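Local coordinates for protein probable amino acid aminotransferase (Mycobacterium tuberculosis, PDB 6Q1S) that probably works as a class IV (fold type IV) aminotransferase, a dimeric enzyme with a pocket for 4'-deoxy-4'-aminopyridoxal-5'-phosphate, at residues 16-21 and 106-111; 50-55 and 216-221; 68-73 and 91-96. One frame throughout, in Å; residues are numbered along the deposited sequence.

Interaction 1: residues 16-21 and 106-111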
loop_
_atom_site.group_PDB
_atom_site.type_symbol
_atom_site.label_atom_id
_atom_site.label_comp_id
_atom_site.label_asym_id
_atom_site.label_seq_id
_atom_site.Cartn_x
_atom_site.Cartn_y
_atom_site.Cartn_z
ATOM N N MET B 16 9.051 12.512 21.017
ATOM C CA MET B 16 8.684 13.703 20.273
ATOM C C MET B 16 8.343 13.356 18.829
ATOM O O MET B 16 9.030 12.537 18.207
ATOM C CB MET B 16 9.816 14.739 20.297
ATOM C CG MET B 16 10.098 15.303 21.679
ATOM S SD MET B 16 8.607 15.931 22.475
ATOM C CE MET B 16 8.099 17.189 21.304
ATOM N N PRO B 17 7.290 13.953 18.274
ATOM C CA PRO B 17 6.910 13.642 16.894
ATOM C C PRO B 17 7.925 14.176 15.897
ATOM O O PRO B 17 8.543 15.223 16.102
ATOM C CB PRO B 17 5.553 14.342 16.728
ATOM C CG PRO B 17 5.100 14.672 18.118
ATOM C CD PRO B 17 6.347 14.886 18.908
ATOM N N LEU B 18 8.103 13.427 14.814
ATOM C CA LEU B 18 8.988 13.816 13.722
ATOM C C LEU B 18 8.248 14.190 12.450
ATOM O O LEU B 18 8.645 15.136 11.764
ATOM C CB LEU B 18 9.979 12.687 13.417
ATOM C CG LEU B 18 10.870 12.921 12.196
ATOM C CD1 LEU B 18 11.737 14.153 12.382
ATOM C CD2 LEU B 18 11.727 11.697 11.919
ATOM N N LEU B 19 7.168 13.488 12.126
ATOM C CA LEU B 19 6.502 13.633 10.843
ATOM C C LEU B 19 5.279 14.529 10.970
ATOM O O LEU B 19 4.559 14.486 11.972
ATOM C CB LEU B 19 6.089 12.266 10.297
ATOM C CG LEU B 19 7.191 11.214 10.390
ATOM C CD1 LEU B 19 6.612 9.820 10.267
ATOM C CD2 LEU B 19 8.239 11.463 9.323
ATOM N N HIS B 20 5.051 15.340 9.942
ATOM C CA HIS B 20 3.879 16.193 9.882
ATOM C C HIS B 20 2.652 15.383 9.466
ATOM O O HIS B 20 2.750 14.254 8.978
ATOM C CB HIS B 20 4.117 17.349 8.914
ATOM C CG HIS B 20 5.225 18.263 9.331
ATOM N ND1 HIS B 20 5.000 19.505 9.885
ATOM C CD2 HIS B 20 6.570 18.111 9.285
ATOM C CE1 HIS B 20 6.157 20.081 10.156
ATOM N NE2 HIS B 20 7.126 19.256 9.802
ATOM N N ALA B 21 1.477 15.979 9.673
ATOM C CA ALA B 21 0.230 15.289 9.367
ATOM C C ALA B 21 0.012 15.117 7.871
ATOM O O ALA B 21 -0.818 14.295 7.470
ATOM C CB ALA B 21 -0.951 16.040 9.979
ATOM N N THR B 106 11.188 13.079 2.778
ATOM C CA THR B 106 11.394 12.698 4.168
ATOM C C THR B 106 12.300 11.475 4.228
ATOM O O THR B 106 12.093 10.504 3.494
ATOM C CB THR B 106 10.060 12.403 4.855
ATOM O OG1 THR B 106 9.178 13.523 4.696
ATOM C CG2 THR B 106 10.272 12.142 6.338
ATOM N N ALA B 107 13.314 11.534 5.090
ATOM C CA ALA B 107 14.297 10.461 5.187
ATOM C C ALA B 107 14.843 10.402 6.604
ATOM O O ALA B 107 15.330 11.412 7.119
ATOM C CB ALA B 107 15.435 10.677 4.187
ATOM N N TYR B 108 14.761 9.231 7.234
ATOM C CA TYR B 108 15.342 9.059 8.559
ATOM C C TYR B 108 15.633 7.584 8.797
ATOM O O TYR B 108 15.207 6.709 8.038
ATOM C CB TYR B 108 14.437 9.629 9.658
ATOM C CG TYR B 108 13.079 8.976 9.786
ATOM C CD1 TYR B 108 11.994 9.431 9.048
ATOM C CD2 TYR B 108 12.876 7.922 10.666
ATOM C CE1 TYR B 108 10.749 8.844 9.172
ATOM C CE2 TYR B 108 11.636 7.328 10.795
ATOM C CZ TYR B 108 10.576 7.794 10.047
ATOM O OH TYR B 108 9.340 7.206 10.178
ATOM N N VAL B 109 16.370 7.326 9.875
ATOM C CA VAL B 109 16.785 5.987 10.274
ATOM C C VAL B 109 16.232 5.709 11.664
ATOM O O VAL B 109 16.278 6.575 12.545
ATOM C CB VAL B 109 18.323 5.856 10.253
ATOM C CG1 VAL B 109 18.779 4.621 11.016
ATOM C CG2 VAL B 109 18.830 5.823 8.825
ATOM N N MET B 110 15.706 4.501 11.859
ATOM C CA MET B 110 15.033 4.142 13.100
ATOM C C MET B 110 15.464 2.758 13.557
ATOM O O MET B 110 15.469 1.814 12.761
ATOM C CB MET B 110 13.513 4.186 12.920
ATOM C CG MET B 110 12.737 3.727 14.130
ATOM S SD MET B 110 10.992 4.145 14.005
ATOM C CE MET B 110 10.656 3.619 12.327
ATOM N N VAL B 111 15.819 2.640 14.836
ATOM C CA VAL B 111 16.154 1.362 15.451
ATOM C C VAL B 111 15.118 1.058 16.523
ATOM O O VAL B 111 14.744 1.938 17.307
ATOM C CB VAL B 111 17.575 1.374 16.051
ATOM C CG1 VAL B 111 18.036 -0.045 16.340
ATOM C CG2 VAL B 111 18.543 2.081 15.117
#

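Interaction 2: residues 50-55 and 216-221. With PMP (4'-deoxy-4'-aminopyridoxal-5'-phosphate), chain G.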
loop_
_atom_site.group_PDB
_atom_site.type_symbol
_atom_site.label_atom_id
_atom_site.label_comp_id
_atom_site.label_asym_id
_atom_site.label_seq_id
_atom_site.Cartn_x
_atom_site.Cartn_y
_atom_site.Cartn_z
ATOM N N LEU B 50 21.119 -0.699 0.861
ATOM C CA LEU B 50 21.159 0.603 0.205
ATOM C C LEU B 50 21.139 0.480 -1.312
ATOM O O LEU B 50 20.708 1.412 -1.999
ATOM C CB LEU B 50 22.395 1.385 0.647
ATOM C CG LEU B 50 22.483 1.796 2.117
ATOM C CD1 LEU B 50 23.835 2.427 2.401
ATOM C CD2 LEU B 50 21.356 2.745 2.492
ATOM N N GLN B 51 21.604 -0.648 -1.850
ATOM C CA GLN B 51 21.489 -0.878 -3.287
ATOM C C GLN B 51 20.034 -1.082 -3.685
ATOM O O GLN B 51 19.560 -0.505 -4.670
ATOM C CB GLN B 51 22.341 -2.079 -3.699
ATOM C CG GLN B 51 23.817 -1.755 -3.854
ATOM C CD GLN B 51 24.655 -2.976 -4.178
ATOM O OE1 GLN B 51 24.143 -4.093 -4.249
ATOM N NE2 GLN B 51 25.953 -2.768 -4.371
ATOM N N ARG B 52 19.310 -1.908 -2.929
ATOM C CA ARG B 52 17.889 -2.092 -3.187
ATOM C C ARG B 52 17.100 -0.827 -2.877
ATOM O O ARG B 52 16.111 -0.530 -3.557
ATOM C CB ARG B 52 17.364 -3.269 -2.367
ATOM C CG ARG B 52 15.898 -3.580 -2.576
ATOM C CD ARG B 52 15.565 -4.938 -1.998
ATOM N NE ARG B 52 15.321 -4.855 -0.562
ATOM C CZ ARG B 52 15.167 -5.910 0.230
ATOM N NH1 ARG B 52 15.227 -7.133 -0.277
ATOM N NH2 ARG B 52 14.951 -5.744 1.528
ATOM N N LEU B 53 17.518 -0.075 -1.855
ATOM C CA LEU B 53 16.877 1.203 -1.566
ATOM C C LEU B 53 17.031 2.169 -2.732
ATOM O O LEU B 53 16.097 2.913 -3.060
ATOM C CB LEU B 53 17.461 1.807 -0.289
ATOM C CG LEU B 53 16.841 3.130 0.163
ATOM C CD1 LEU B 53 15.453 2.898 0.734
ATOM C CD2 LEU B 53 17.735 3.814 1.184
ATOM N N THR B 54 18.201 2.170 -3.374
ATOM C CA THR B 54 18.395 3.015 -4.547
ATOM C C THR B 54 17.475 2.585 -5.681
ATOM O O THR B 54 16.926 3.425 -6.405
ATOM C CB THR B 54 19.859 2.971 -4.989
ATOM O OG1 THR B 54 20.690 3.506 -3.950
ATOM C CG2 THR B 54 20.066 3.775 -6.266
ATOM N N GLN B 55 17.267 1.276 -5.828
ATOM C CA GLN B 55 16.408 0.782 -6.897
ATOM C C GLN B 55 14.941 1.068 -6.600
ATOM O O GLN B 55 14.185 1.456 -7.497
ATOM C CB GLN B 55 16.644 -0.713 -7.101
ATOM C CG GLN B 55 17.911 -1.024 -7.878
ATOM C CD GLN B 55 17.814 -0.579 -9.320
ATOM O OE1 GLN B 55 16.718 -0.460 -9.866
ATOM N NE2 GLN B 55 18.958 -0.326 -9.945
ATOM N N ARG B 216 13.245 -8.796 -4.463
ATOM C CA ARG B 216 14.524 -9.497 -4.429
ATOM C C ARG B 216 15.059 -9.511 -3.004
ATOM O O ARG B 216 15.290 -8.452 -2.410
ATOM C CB ARG B 216 15.526 -8.834 -5.371
ATOM C CG ARG B 216 15.088 -8.788 -6.820
ATOM C CD ARG B 216 15.865 -9.806 -7.636
ATOM N NE ARG B 216 17.265 -9.423 -7.802
ATOM C CZ ARG B 216 17.743 -8.790 -8.869
ATOM N NH1 ARG B 216 19.030 -8.477 -8.937
ATOM N NH2 ARG B 216 16.934 -8.473 -9.871
ATOM N N GLY B 217 15.270 -10.705 -2.464
ATOM C CA GLY B 217 15.692 -10.830 -1.085
ATOM C C GLY B 217 17.175 -10.605 -0.890
ATOM O O GLY B 217 17.998 -11.316 -1.473
ATOM N N THR B 218 17.525 -9.601 -0.079
ATOM C CA THR B 218 18.930 -9.374 0.241
ATOM C C THR B 218 19.527 -10.591 0.933
ATOM O O THR B 218 20.670 -10.974 0.659
ATOM C CB THR B 218 19.080 -8.136 1.128
ATOM O OG1 THR B 218 18.331 -8.320 2.336
ATOM C CG2 THR B 218 18.568 -6.899 0.409
ATOM N N THR B 219 18.761 -11.214 1.830
ATOM C CA THR B 219 19.249 -12.399 2.525
ATOM C C THR B 219 19.375 -13.584 1.577
ATOM O O THR B 219 20.315 -14.379 1.691
ATOM C CB THR B 219 18.325 -12.748 3.690
ATOM O OG1 THR B 219 17.913 -11.548 4.355
ATOM C CG2 THR B 219 19.055 -13.635 4.687
ATOM N N GLN B 220 18.430 -13.729 0.642
ATOM C CA GLN B 220 18.479 -14.859 -0.281
ATOM C C GLN B 220 19.712 -14.792 -1.173
ATOM O O GLN B 220 20.390 -15.805 -1.384
ATOM C CB GLN B 220 17.205 -14.905 -1.125
ATOM C CG GLN B 220 17.233 -15.933 -2.252
ATOM C CD GLN B 220 17.777 -15.377 -3.553
ATOM O OE1 GLN B 220 17.251 -14.409 -4.099
ATOM N NE2 GLN B 220 18.847 -15.983 -4.050
ATOM N N GLN B 221 20.023 -13.608 -1.706
ATOM C CA GLN B 221 21.179 -13.484 -2.588
ATOM C C GLN B 221 22.477 -13.738 -1.834
ATOM O O GLN B 221 23.367 -14.435 -2.336
ATOM C CB GLN B 221 21.200 -12.106 -3.245
ATOM C CG GLN B 221 20.006 -11.831 -4.140
ATOM C CD GLN B 221 20.151 -10.537 -4.919
ATOM O OE1 GLN B 221 21.262 -10.114 -5.243
ATOM N NE2 GLN B 221 19.026 -9.901 -5.221
HETATM N N1 PMP G . 9.512 -10.181 0.243
HETATM C C2 PMP G . 8.837 -9.163 0.827
HETATM C C2A PMP G . 7.492 -8.746 0.292
HETATM C C3 PMP G . 9.418 -8.455 1.996
HETATM O O3 PMP G . 8.759 -7.429 2.600
HETATM C C4 PMP G . 10.741 -8.908 2.479
HETATM C C4A PMP G . 11.415 -8.253 3.661
HETATM N N4A PMP G . 10.579 -8.427 4.861
HETATM C C5 PMP G . 11.376 -10.033 1.752
HETATM C C6 PMP G . 10.716 -10.605 0.668
HETATM C C5A PMP G . 12.730 -10.550 2.186
HETATM O O4P PMP G . 13.718 -9.548 1.957
HETATM P P PMP G . 15.010 -9.436 2.912
HETATM O O1P PMP G . 14.540 -9.169 4.322
HETATM O O2P PMP G . 15.773 -10.738 2.854
HETATM O O3P PMP G . 15.882 -8.300 2.434
#

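Interaction 3: residues 68-73 and 91-96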
loop_
_atom_site.group_PDB
_atom_site.type_symbol
_atom_site.label_atom_id
_atom_site.label_comp_id
_atom_site.label_asym_id
_atom_site.label_seq_id
_atom_site.Cartn_x
_atom_site.Cartn_y
_atom_site.Cartn_z
ATOM N N PRO B 68 26.297 8.208 0.817
ATOM C CA PRO B 68 27.163 8.636 1.929
ATOM C C PRO B 68 26.391 9.213 3.100
ATOM O O PRO B 68 26.798 9.028 4.254
ATOM C CB PRO B 68 28.075 9.685 1.280
ATOM C CG PRO B 68 28.109 9.314 -0.154
ATOM C CD PRO B 68 26.736 8.794 -0.464
ATOM N N ARG B 69 25.285 9.913 2.836
ATOM C CA ARG B 69 24.467 10.456 3.915
ATOM C C ARG B 69 23.720 9.351 4.654
ATOM O O ARG B 69 23.570 9.407 5.880
ATOM C CB ARG B 69 23.489 11.486 3.344
ATOM C CG ARG B 69 23.119 12.628 4.282
ATOM C CD ARG B 69 23.023 13.938 3.506
ATOM N NE ARG B 69 22.367 15.002 4.263
ATOM C CZ ARG B 69 21.113 15.396 4.064
ATOM N NH1 ARG B 69 20.374 14.814 3.127
ATOM N NH2 ARG B 69 20.597 16.373 4.797
ATOM N N TRP B 70 23.239 8.342 3.923
ATOM C CA TRP B 70 22.557 7.220 4.564
ATOM C C TRP B 70 23.518 6.372 5.390
ATOM O O TRP B 70 23.148 5.873 6.457
ATOM C CB TRP B 70 21.845 6.365 3.515
ATOM C CG TRP B 70 20.514 6.915 3.106
ATOM C CD1 TRP B 70 20.219 7.574 1.948
ATOM C CD2 TRP B 70 19.299 6.871 3.864
ATOM N NE1 TRP B 70 18.892 7.932 1.934
ATOM C CE2 TRP B 70 18.305 7.513 3.099
ATOM C CE3 TRP B 70 18.953 6.347 5.113
ATOM C CZ2 TRP B 70 16.992 7.644 3.541
ATOM C CZ3 TRP B 70 17.647 6.479 5.549
ATOM C CH2 TRP B 70 16.683 7.123 4.766
ATOM N N ARG B 71 24.750 6.176 4.905
ATOM C CA ARG B 71 25.704 5.360 5.653
ATOM C C ARG B 71 26.087 6.004 6.980
ATOM O O ARG B 71 26.408 5.296 7.939
ATOM C CB ARG B 71 26.958 5.081 4.822
ATOM C CG ARG B 71 26.759 4.065 3.710
ATOM C CD ARG B 71 28.090 3.647 3.095
ATOM N NE ARG B 71 28.465 4.454 1.939
ATOM C CZ ARG B 71 28.296 4.075 0.677
ATOM N NH1 ARG B 71 27.754 2.896 0.407
ATOM N NH2 ARG B 71 28.669 4.870 -0.315
ATOM N N ARG B 72 26.091 7.335 7.050
ATOM C CA ARG B 72 26.402 7.990 8.316
ATOM C C ARG B 72 25.251 7.851 9.306
ATOM O O ARG B 72 25.477 7.605 10.496
ATOM C CB ARG B 72 26.738 9.462 8.088
ATOM C CG ARG B 72 27.167 10.190 9.355
ATOM C CD ARG B 72 27.499 11.639 9.063
ATOM N NE ARG B 72 26.350 12.358 8.524
ATOM C CZ ARG B 72 26.429 13.535 7.912
ATOM N NH1 ARG B 72 27.608 14.123 7.756
ATOM N NH2 ARG B 72 25.333 14.119 7.450
ATOM N N ALA B 73 24.012 8.024 8.836
ATOM C CA ALA B 73 22.863 7.894 9.726
ATOM C C ALA B 73 22.749 6.481 10.288
ATOM O O ALA B 73 22.415 6.301 11.465
ATOM C CB ALA B 73 21.582 8.283 8.987
ATOM N N LEU B 91 16.726 -2.233 12.672
ATOM C CA LEU B 91 17.069 -0.948 12.079
ATOM C C LEU B 91 16.327 -0.795 10.758
ATOM O O LEU B 91 16.399 -1.675 9.894
ATOM C CB LEU B 91 18.581 -0.836 11.865
ATOM C CG LEU B 91 19.142 0.541 11.512
ATOM C CD1 LEU B 91 20.472 0.770 12.209
ATOM C CD2 LEU B 91 19.308 0.666 10.011
ATOM N N ARG B 92 15.623 0.324 10.604
ATOM C CA ARG B 92 14.812 0.571 9.420
ATOM C C ARG B 92 15.141 1.939 8.842
ATOM O O ARG B 92 15.345 2.902 9.584
ATOM C CB ARG B 92 13.311 0.493 9.738
ATOM C CG ARG B 92 12.745 -0.919 9.700
ATOM C CD ARG B 92 11.331 -0.977 10.265
ATOM N NE ARG B 92 11.230 -0.491 11.639
ATOM C CZ ARG B 92 10.078 -0.350 12.288
ATOM N NH1 ARG B 92 8.937 -0.666 11.689
ATOM N NH2 ARG B 92 10.064 0.106 13.533
ATOM N N LEU B 93 15.207 2.009 7.513
ATOM C CA LEU B 93 15.428 3.252 6.781
ATOM C C LEU B 93 14.115 3.687 6.146
ATOM O O LEU B 93 13.589 2.986 5.279
ATOM C CB LEU B 93 16.493 3.068 5.701
ATOM C CG LEU B 93 17.603 2.072 6.017
ATOM C CD1 LEU B 93 18.461 1.819 4.788
ATOM C CD2 LEU B 93 18.443 2.604 7.151
ATOM N N ILE B 94 13.594 4.837 6.561
ATOM C CA ILE B 94 12.331 5.352 6.044
ATOM C C ILE B 94 12.635 6.482 5.071
ATOM O O ILE B 94 13.282 7.469 5.437
ATOM C CB ILE B 94 11.409 5.832 7.175
ATOM C CG1 ILE B 94 11.286 4.756 8.255
ATOM C CG2 ILE B 94 10.040 6.199 6.619
ATOM C CD1 ILE B 94 10.605 3.491 7.783
ATOM N N TYR B 95 12.170 6.338 3.831
ATOM C CA TYR B 95 12.442 7.295 2.759
ATOM C C TYR B 95 11.118 7.586 2.059
ATOM O O TYR B 95 10.649 6.786 1.245
ATOM C CB TYR B 95 13.488 6.749 1.792
ATOM C CG TYR B 95 13.981 7.742 0.763
ATOM C CD1 TYR B 95 14.199 9.071 1.098
ATOM C CD2 TYR B 95 14.258 7.340 -0.537
ATOM C CE1 TYR B 95 14.657 9.979 0.158
ATOM C CE2 TYR B 95 14.720 8.237 -1.481
ATOM C CZ TYR B 95 14.917 9.554 -1.131
ATOM O OH TYR B 95 15.376 10.451 -2.071
ATOM N N SER B 96 10.525 8.733 2.371
ATOM C CA SER B 96 9.220 9.113 1.858
ATOM C C SER B 96 9.339 10.291 0.903
ATOM O O SER B 96 10.347 11.001 0.879
ATOM C CB SER B 96 8.273 9.480 3.003
ATOM O OG SER B 96 7.385 10.514 2.619
#

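Interaction 1: residues 16-21 and 106-111
Leu18 and Leu19, in the loop between strand 3-6 and helix 24-27, bring their side chains against Tyr108 on strand 106-113 of the small antiparallel sheet of this class IV aminotransferase. From Leu18, one methyl does all the touching: CD2 lies over one face of the phenol, 3.9 Å from the centre of the Tyr108 ring and 21° off its normal, a CH-pi contact. It is displaced toward the rim, so that CD2 comes within 3.7 Å of Tyr108 CD1. The same leucine touches Leu12 of the same loop and Val4 of strand 3-6, an outermost strand of the sheet within the chain. Leu19 follows with both branches. Its CD2 touches two strand residues, 3.6 Å from Tyr108 CE1 and 3.7 Å from the methyl CG2 of Thr106, while CD1 reaches toward the hydroxyl end of the ring. In Tyr108, CG sits between the backbone N and the carbonyl carbon (chi1 62°), which sends the ring out from the strand to meet both leucines. The polar ends bond to other residues: Thr106 OG1 to Asp23, and Tyr108 OH to the backbone O of Ala21 of the second subunit, an exchange that the other copy returns. Leu19 also makes a backbone hydrogen bond to that subunit, so this apolar packing stands right at the dimer interface. At the hydroxyl end of the contact, Leu19 CD1 lies 3.8 Å from Tyr108 OH.

Interaction 2: residues 50-55 and 216-221
The guanidinium of Arg52 has the methyl CG2 of Thr218 over one face, 3.4 Å above its plane, and takes its polar partners at the edge. There NH1 donates to the backbone O of Arg216, only 6° out of the guanidinium plane; the modelled 2.5 Å between Arg52 NH1 and Arg216 O is probably an underestimate. The phosphate of PMP lies along the same edge: its O3P receives Arg52 NH2 at 2.9 Å and a weaker bond from NH1. Arg52 leaves the helix with CG anti to the backbone N, and a bend at chi3 (83°) turns the flat group onto the phosphate. From the other segment come the backbone N and OG1 of Thr218, both also bonded to O3P. Thr219 grips O2P likewise through a hydroxyl and a backbone amide, with OG1 at 2.7 Å from PMP O2P and N at 3.2 Å from that oxygen. Gly217 is the N-cap of the helix, so the phosphate is seated at a helix N-terminus, whose dipole and amides would favour its negative charge. This is the phosphate cup of the cofactor pocket. Arg52 NE, turned to a salt bridge with Glu34 on strand 31-39, helps fix the guanidinium's rotation. The contact thus joins helix 46-59, lying against strand 31-39, to the start of helix 218-229, which packs through Gln220 on strand 189-194.

Interaction 3: residues 68-73 and 91-96
With CG of Trp70 beside the backbone N and anti to the carbonyl carbon (chi1 -82°), the indole reaches from helix 67-84 to strand 89-96; Tyr95 swings its own ring out to meet it, CG anti to the backbone N. The two make an edge-to-face (T-shaped) pair: the edge of Trp70 is directed at the face of Tyr95, the planes stand at 82°, and the centroid of the indole's five-membered ring is 6.0 Å from that of the phenol. The closest carbons are Trp70 CZ2 and Tyr95 CD1, 4.0 Å apart. The far rim of the six-membered ring presses on the strand itself. Trp70 CZ3 rests 3.6 Å from Leu93 CB, and CH2 comes 3.5 Å from the backbone O of Ile94, which lies at the edge of the indole, near its plane. Leu93 and Tyr95, two residues apart, point to the helix side, whereas Ile94 starts out away from the helix, packs on Val27 of the second subunit, and offers the tryptophan only its main chain. Across the contact no hydrogen bond forms; Tyr95 OH bonds instead to the backbone O of Pro63. Segment 68-73 runs at 143° to segment 91-96, roughly antiparallel, and its helix lies on one side of the sheet, where Trp70 also covers Ala107 and Val109 of strand 106-113 and meets Leu50 of helix 46-59.

In the fold
Interaction 3 is fully buried, on the helix side of the smaller sheet, while interactions 1 and 2 are only partly buried. Interactions 1 and 3 work on opposite sides of that sheet and use neighbouring strands, 106-113 and 89-96, probably joined by backbone hydrogen bonds from Ser96 N to Thr106 O and from Arg92 N to Met110 O. Both are apolar and aromatic, without a hydrogen bond across them. Interaction 2 is polar, built round a phosphate and placed where helix 46-59 faces the helix beginning at 218. It meets interaction 3 where Leu50 and Leu53 approach Leu93, whereas interactions 1 and 2 stay about 7 Å apart at their nearest atoms.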